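LPXTG cell wall anchor domain-containing protein (Lactobacillus rhamnosus, PDB 7CBS) is the SpaB basal pilin of the SpaCBA pilus, an adhesive subunit that probably takes part in anchoring the sortase-assembled fibre to the cell wall. Local coordinates at residues F68-V73 with A119-L124; Y135-T140 with L152-S157. All blocks are in the same frame, centred on the assembly; numbering follows the deposited sequence.

Contact 1 (F68-V73 with A119-L124); sequences FTVYDV and AYFGDL. With MG (magnesium ion), chain I.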
# COMPACT_ATOMS: atom_id res chain seq x y z
N PHE A 68 0.25 -10.10 -16.02
CA PHE A 68 0.14 -8.64 -16.24
C PHE A 68 1.49 -7.99 -15.93
O PHE A 68 2.11 -8.35 -14.92
CB PHE A 68 -1.00 -8.04 -15.41
CG PHE A 68 -2.38 -8.31 -15.97
CD1 PHE A 68 -3.04 -9.50 -15.70
CD2 PHE A 68 -3.00 -7.39 -16.80
CE1 PHE A 68 -4.30 -9.75 -16.23
CE2 PHE A 68 -4.26 -7.64 -17.32
CZ PHE A 68 -4.91 -8.82 -17.03
N THR A 69 1.91 -7.07 -16.80
CA THR A 69 3.17 -6.28 -16.70
C THR A 69 2.78 -4.80 -16.56
O THR A 69 1.92 -4.35 -17.33
CB THR A 69 4.07 -6.54 -17.91
OG1 THR A 69 4.23 -7.96 -18.05
CG2 THR A 69 5.43 -5.88 -17.82
N VAL A 70 3.40 -4.09 -15.61
CA VAL A 70 3.14 -2.65 -15.33
C VAL A 70 4.37 -1.85 -15.78
O VAL A 70 5.50 -2.25 -15.42
CB VAL A 70 2.78 -2.38 -13.85
CG1 VAL A 70 3.87 -2.85 -12.88
CG2 VAL A 70 2.43 -0.92 -13.61
N TYR A 71 4.16 -0.79 -16.57
CA TYR A 71 5.20 0.12 -17.12
C TYR A 71 4.96 1.54 -16.62
O TYR A 71 3.79 1.94 -16.50
CB TYR A 71 5.18 0.13 -18.65
CG TYR A 71 5.26 -1.23 -19.31
CD1 TYR A 71 4.14 -2.01 -19.47
CD2 TYR A 71 6.47 -1.71 -19.79
CE1 TYR A 71 4.21 -3.26 -20.08
CE2 TYR A 71 6.55 -2.94 -20.42
CZ TYR A 71 5.42 -3.72 -20.56
OH TYR A 71 5.50 -4.94 -21.16
N ASP A 72 6.04 2.28 -16.35
CA ASP A 72 6.04 3.74 -16.07
C ASP A 72 5.95 4.48 -17.40
O ASP A 72 6.91 4.38 -18.18
CB ASP A 72 7.28 4.13 -15.26
CG ASP A 72 7.49 5.63 -15.10
OD1 ASP A 72 6.48 6.38 -15.11
OD2 ASP A 72 8.66 6.05 -14.97
N VAL A 73 4.85 5.19 -17.65
CA VAL A 73 4.62 5.98 -18.91
C VAL A 73 4.47 7.47 -18.57
O VAL A 73 3.94 8.21 -19.41
CB VAL A 73 3.40 5.46 -19.70
CG1 VAL A 73 3.52 3.97 -20.00
CG2 VAL A 73 2.07 5.75 -19.00
N ALA A 119 -3.97 -9.83 -9.58
CA ALA A 119 -2.55 -9.50 -9.83
C ALA A 119 -2.16 -8.30 -8.97
O ALA A 119 -2.61 -7.18 -9.29
CB ALA A 119 -2.34 -9.23 -11.30
N TYR A 120 -1.38 -8.53 -7.91
CA TYR A 120 -1.05 -7.54 -6.86
C TYR A 120 0.24 -6.79 -7.24
O TYR A 120 1.28 -7.45 -7.44
CB TYR A 120 -0.91 -8.24 -5.50
CG TYR A 120 -0.48 -7.33 -4.38
CD1 TYR A 120 0.86 -7.04 -4.16
CD2 TYR A 120 -1.41 -6.74 -3.53
CE1 TYR A 120 1.27 -6.20 -3.14
CE2 TYR A 120 -1.02 -5.89 -2.50
CZ TYR A 120 0.32 -5.63 -2.30
OH TYR A 120 0.73 -4.81 -1.29
N PHE A 121 0.15 -5.46 -7.32
CA PHE A 121 1.29 -4.53 -7.55
C PHE A 121 1.39 -3.58 -6.35
O PHE A 121 0.70 -2.55 -6.35
CB PHE A 121 1.10 -3.75 -8.85
CG PHE A 121 1.06 -4.59 -10.10
CD1 PHE A 121 2.23 -4.96 -10.74
CD2 PHE A 121 -0.15 -5.00 -10.63
CE1 PHE A 121 2.19 -5.72 -11.90
CE2 PHE A 121 -0.19 -5.76 -11.80
CZ PHE A 121 0.98 -6.12 -12.42
N GLY A 122 2.22 -3.94 -5.37
CA GLY A 122 2.40 -3.19 -4.12
C GLY A 122 3.47 -2.11 -4.26
O GLY A 122 4.42 -2.33 -5.03
N ASP A 123 3.29 -1.00 -3.55
CA ASP A 123 4.26 0.13 -3.46
C ASP A 123 4.61 0.66 -4.86
O ASP A 123 5.81 0.82 -5.14
CB ASP A 123 5.49 -0.30 -2.65
CG ASP A 123 5.14 -0.70 -1.23
OD1 ASP A 123 4.19 -0.10 -0.68
OD2 ASP A 123 5.80 -1.62 -0.69
N LEU A 124 3.60 0.93 -5.69
CA LEU A 124 3.76 1.76 -6.92
C LEU A 124 3.88 3.22 -6.47
O LEU A 124 2.97 3.72 -5.81
CB LEU A 124 2.57 1.56 -7.85
CG LEU A 124 2.56 0.27 -8.66
CD1 LEU A 124 1.32 0.18 -9.53
CD2 LEU A 124 3.81 0.15 -9.53
MG MG I . 3.16 1.52 -0.27
O HOH W 1 1.78 2.68 0.87
O HOH W 2 1.33 1.16 -1.26
O HOH W 3 2.25 0.23 1.18

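Contact 2 (Y135-T140 with L152-S157); sequences YLFKET and LVVVMS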
# COMPACT_ATOMS: atom_id res chain seq x y z
N TYR A 135 0.86 4.83 -15.11
CA TYR A 135 1.25 3.41 -15.30
C TYR A 135 0.39 2.79 -16.41
O TYR A 135 -0.82 3.10 -16.47
CB TYR A 135 1.13 2.66 -13.97
CG TYR A 135 2.05 3.19 -12.89
CD1 TYR A 135 3.41 2.94 -12.94
CD2 TYR A 135 1.57 3.97 -11.86
CE1 TYR A 135 4.28 3.45 -11.99
CE2 TYR A 135 2.42 4.49 -10.89
CZ TYR A 135 3.78 4.22 -10.95
OH TYR A 135 4.62 4.71 -10.01
N LEU A 136 1.03 2.00 -17.27
CA LEU A 136 0.38 1.16 -18.32
C LEU A 136 0.36 -0.29 -17.84
O LEU A 136 1.44 -0.80 -17.48
CB LEU A 136 1.18 1.30 -19.62
CG LEU A 136 0.85 0.29 -20.72
CD1 LEU A 136 -0.60 0.43 -21.15
CD2 LEU A 136 1.79 0.47 -21.90
N PHE A 137 -0.81 -0.93 -17.86
CA PHE A 137 -1.03 -2.32 -17.40
C PHE A 137 -1.42 -3.19 -18.60
O PHE A 137 -2.56 -3.05 -19.08
CB PHE A 137 -2.09 -2.36 -16.30
CG PHE A 137 -1.65 -1.78 -14.98
CD1 PHE A 137 -0.91 -2.54 -14.09
CD2 PHE A 137 -1.98 -0.48 -14.63
CE1 PHE A 137 -0.51 -2.01 -12.87
CE2 PHE A 137 -1.57 0.05 -13.41
CZ PHE A 137 -0.83 -0.71 -12.54
N LYS A 138 -0.51 -4.06 -19.06
CA LYS A 138 -0.70 -4.97 -20.22
C LYS A 138 -0.73 -6.42 -19.75
O LYS A 138 -0.00 -6.75 -18.79
CB LYS A 138 0.44 -4.81 -21.24
CG LYS A 138 0.66 -3.40 -21.77
CD LYS A 138 1.83 -3.33 -22.74
CE LYS A 138 1.66 -4.17 -23.99
NZ LYS A 138 2.81 -3.99 -24.91
N GLU A 139 -1.55 -7.25 -20.40
CA GLU A 139 -1.52 -8.73 -20.31
C GLU A 139 -0.50 -9.24 -21.33
O GLU A 139 -0.78 -9.14 -22.54
CB GLU A 139 -2.91 -9.32 -20.57
CG GLU A 139 -2.94 -10.84 -20.54
CD GLU A 139 -4.29 -11.45 -20.90
OE1 GLU A 139 -5.31 -10.99 -20.36
OE2 GLU A 139 -4.31 -12.39 -21.72
N THR A 140 0.64 -9.76 -20.86
CA THR A 140 1.82 -10.14 -21.69
C THR A 140 1.93 -11.66 -21.82
O THR A 140 2.79 -12.10 -22.60
CB THR A 140 3.11 -9.53 -21.11
OG1 THR A 140 3.18 -9.90 -19.73
CG2 THR A 140 3.16 -8.02 -21.25
N LEU A 152 -4.50 -0.84 -19.87
CA LEU A 152 -5.06 0.22 -18.99
C LEU A 152 -3.95 1.21 -18.63
O LEU A 152 -2.90 0.76 -18.10
CB LEU A 152 -5.63 -0.41 -17.71
CG LEU A 152 -6.97 -1.13 -17.85
CD1 LEU A 152 -7.28 -1.86 -16.55
CD2 LEU A 152 -8.10 -0.17 -18.21
N VAL A 153 -4.16 2.49 -18.93
CA VAL A 153 -3.27 3.62 -18.51
C VAL A 153 -3.93 4.31 -17.32
O VAL A 153 -5.00 4.90 -17.51
CB VAL A 153 -3.01 4.59 -19.68
CG1 VAL A 153 -2.29 5.84 -19.20
CG2 VAL A 153 -2.23 3.92 -20.81
N VAL A 154 -3.30 4.23 -16.15
CA VAL A 154 -3.83 4.75 -14.86
C VAL A 154 -3.01 5.97 -14.45
O VAL A 154 -1.76 5.85 -14.41
CB VAL A 154 -3.80 3.66 -13.76
CG1 VAL A 154 -4.43 4.15 -12.46
CG2 VAL A 154 -4.45 2.37 -14.23
N VAL A 155 -3.69 7.08 -14.16
CA VAL A 155 -3.07 8.35 -13.70
C VAL A 155 -3.22 8.45 -12.18
O VAL A 155 -4.35 8.25 -11.68
CB VAL A 155 -3.70 9.56 -14.42
CG1 VAL A 155 -3.04 10.86 -14.01
CG2 VAL A 155 -3.67 9.39 -15.94
N MET A 156 -2.13 8.74 -11.48
CA MET A 156 -2.13 8.96 -10.01
C MET A 156 -2.67 10.37 -9.73
O MET A 156 -1.86 11.28 -9.45
CB MET A 156 -0.73 8.76 -9.43
CG MET A 156 -0.21 7.34 -9.62
SD MET A 156 -1.23 6.10 -8.76
CE MET A 156 -1.50 4.90 -10.07
N SER A 157 -3.98 10.53 -9.85
CA SER A 157 -4.73 11.82 -9.78
C SER A 157 -4.63 12.43 -8.37
O SER A 157 -4.06 11.78 -7.48
CB SER A 157 -6.16 11.63 -10.20
OG SER A 157 -6.74 10.53 -9.52

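Contact 1 (F68-V73 with A119-L124)
Phe68 touches two residues of the strand 119-124, Ala119 and Phe121. Its CD1 touches the methyl of Ala119 (CD1 to CB 4.5 Å), an approach oblique to the Phe68 ring. Its backbone O lies side-on at the edge of the Phe121 ring, in the ring plane and 3.5 Å from CZ. CB of Phe68 also packs against CZ of Phe121, at 4.1 Å. With CG beside the backbone N and anti to the carbonyl carbon (chi1 -77°), the remainder of the Phe68 ring leads off to Leu33. Thr69 points away and hydrogen-bonds through OG1 to Gln110.

Val70 carries the centre of the contact. Val70 and Phe121 reach out from opposite directions: CB of the valine stands over one face of the ring, 3.9 Å from CE1 of Phe121, and CG1 comes down obliquely beside the CD1-CE1 side, 3.4 Å from CD1. The other methyl, CG2, is left for Leu124, whose CD1 is 4.4 Å away.

Beyond the packing, the chain turns at Asp123, which points its carboxylate outward and binds a magnesium ion through OD1 at 2.0 Å; three waters, Thr28 OG1 of the same chain, and Asp123 of the second subunit also bind the ion. The two strands run 26° from parallel with their axes 8.9 Å apart, too far for backbone pairing; side chains, with Phe68 O at the Phe121 edge, span the gap. Such face-to-face packing across an apolar filling is that of a beta-sandwich, consistent with the D1 N-terminal domain of Gram-positive pilins.

Contact 2 (Y135-T140 with L152-S157)
Tyr135 and Phe137 each pair with the strand 152-155 through two backbone hydrogen bonds. Tyr135 N reaches Val154 O, and Val154 N returns the bond to Tyr135 O at 2.7 Å, nearly straight at the hydrogen (168°). Two residues on, Phe137 N bonds to Leu152 O, also at 2.7 Å; the return bond, Leu152 N to Phe137 O, is longer at 3.0 Å. Between these hydrogen-bonded pairs lies the non-hydrogen-bonded pair Leu136 and Val153, where the CA atoms close to 4.4 Å.

Side chains follow this antiparallel register. On the face of Tyr135 and Phe137, CG2 of Val154 lies at the edge of the Phe137 ring, 3.8 Å from CE2, and the CB atoms of Phe137 and Leu152 are neighbours. Met156, beyond the end of the paired strand, centres an inverse gamma turn. Bent at chi2 (-63°) and chi3 (130°), its chain brings the methyl CE to the edge of the Tyr135 ring, in plane, 3.7 Å from CD2 of Tyr135. On the other face CD1 of Leu136 meets CG2 of Val153 at 3.9 Å.

Farther out, the Tyr135 hydroxyl is tied to Pro125 O, which fixes the far end of the ring, and Gln92 of the helix 88-95 bonds to Val153 O. Strand 152-155 pairs with one edge of strand 131-141 and strand 67-72 with the other, antiparallel in both cases; strand 131-141 also pairs with strand 118-128, while Phe137 and Met156 face strand 28-34.

In the fold
Strand 131-141 joins the two contacts, since both strands of contact 1 are its neighbours in the sheet and it supplies one half of contact 2. The centres of the contacts lie about 8 Å apart. Thr69 N is 2.8 Å from Lys138 O, a probable hydrogen bond between the strands, and Thr69 OG1 lies 2.8 Å from Thr140 OG1, probably a second. Inside, CG2 of Val70 packs against the Phe137 ring, and that ring meets the one of Phe121 edge-to-face, making one continuous apolar core. Contact 1 carries the magnesium ligand Asp123; in contact 2 the Tyr135 side chain stays about 10 Å from the ion.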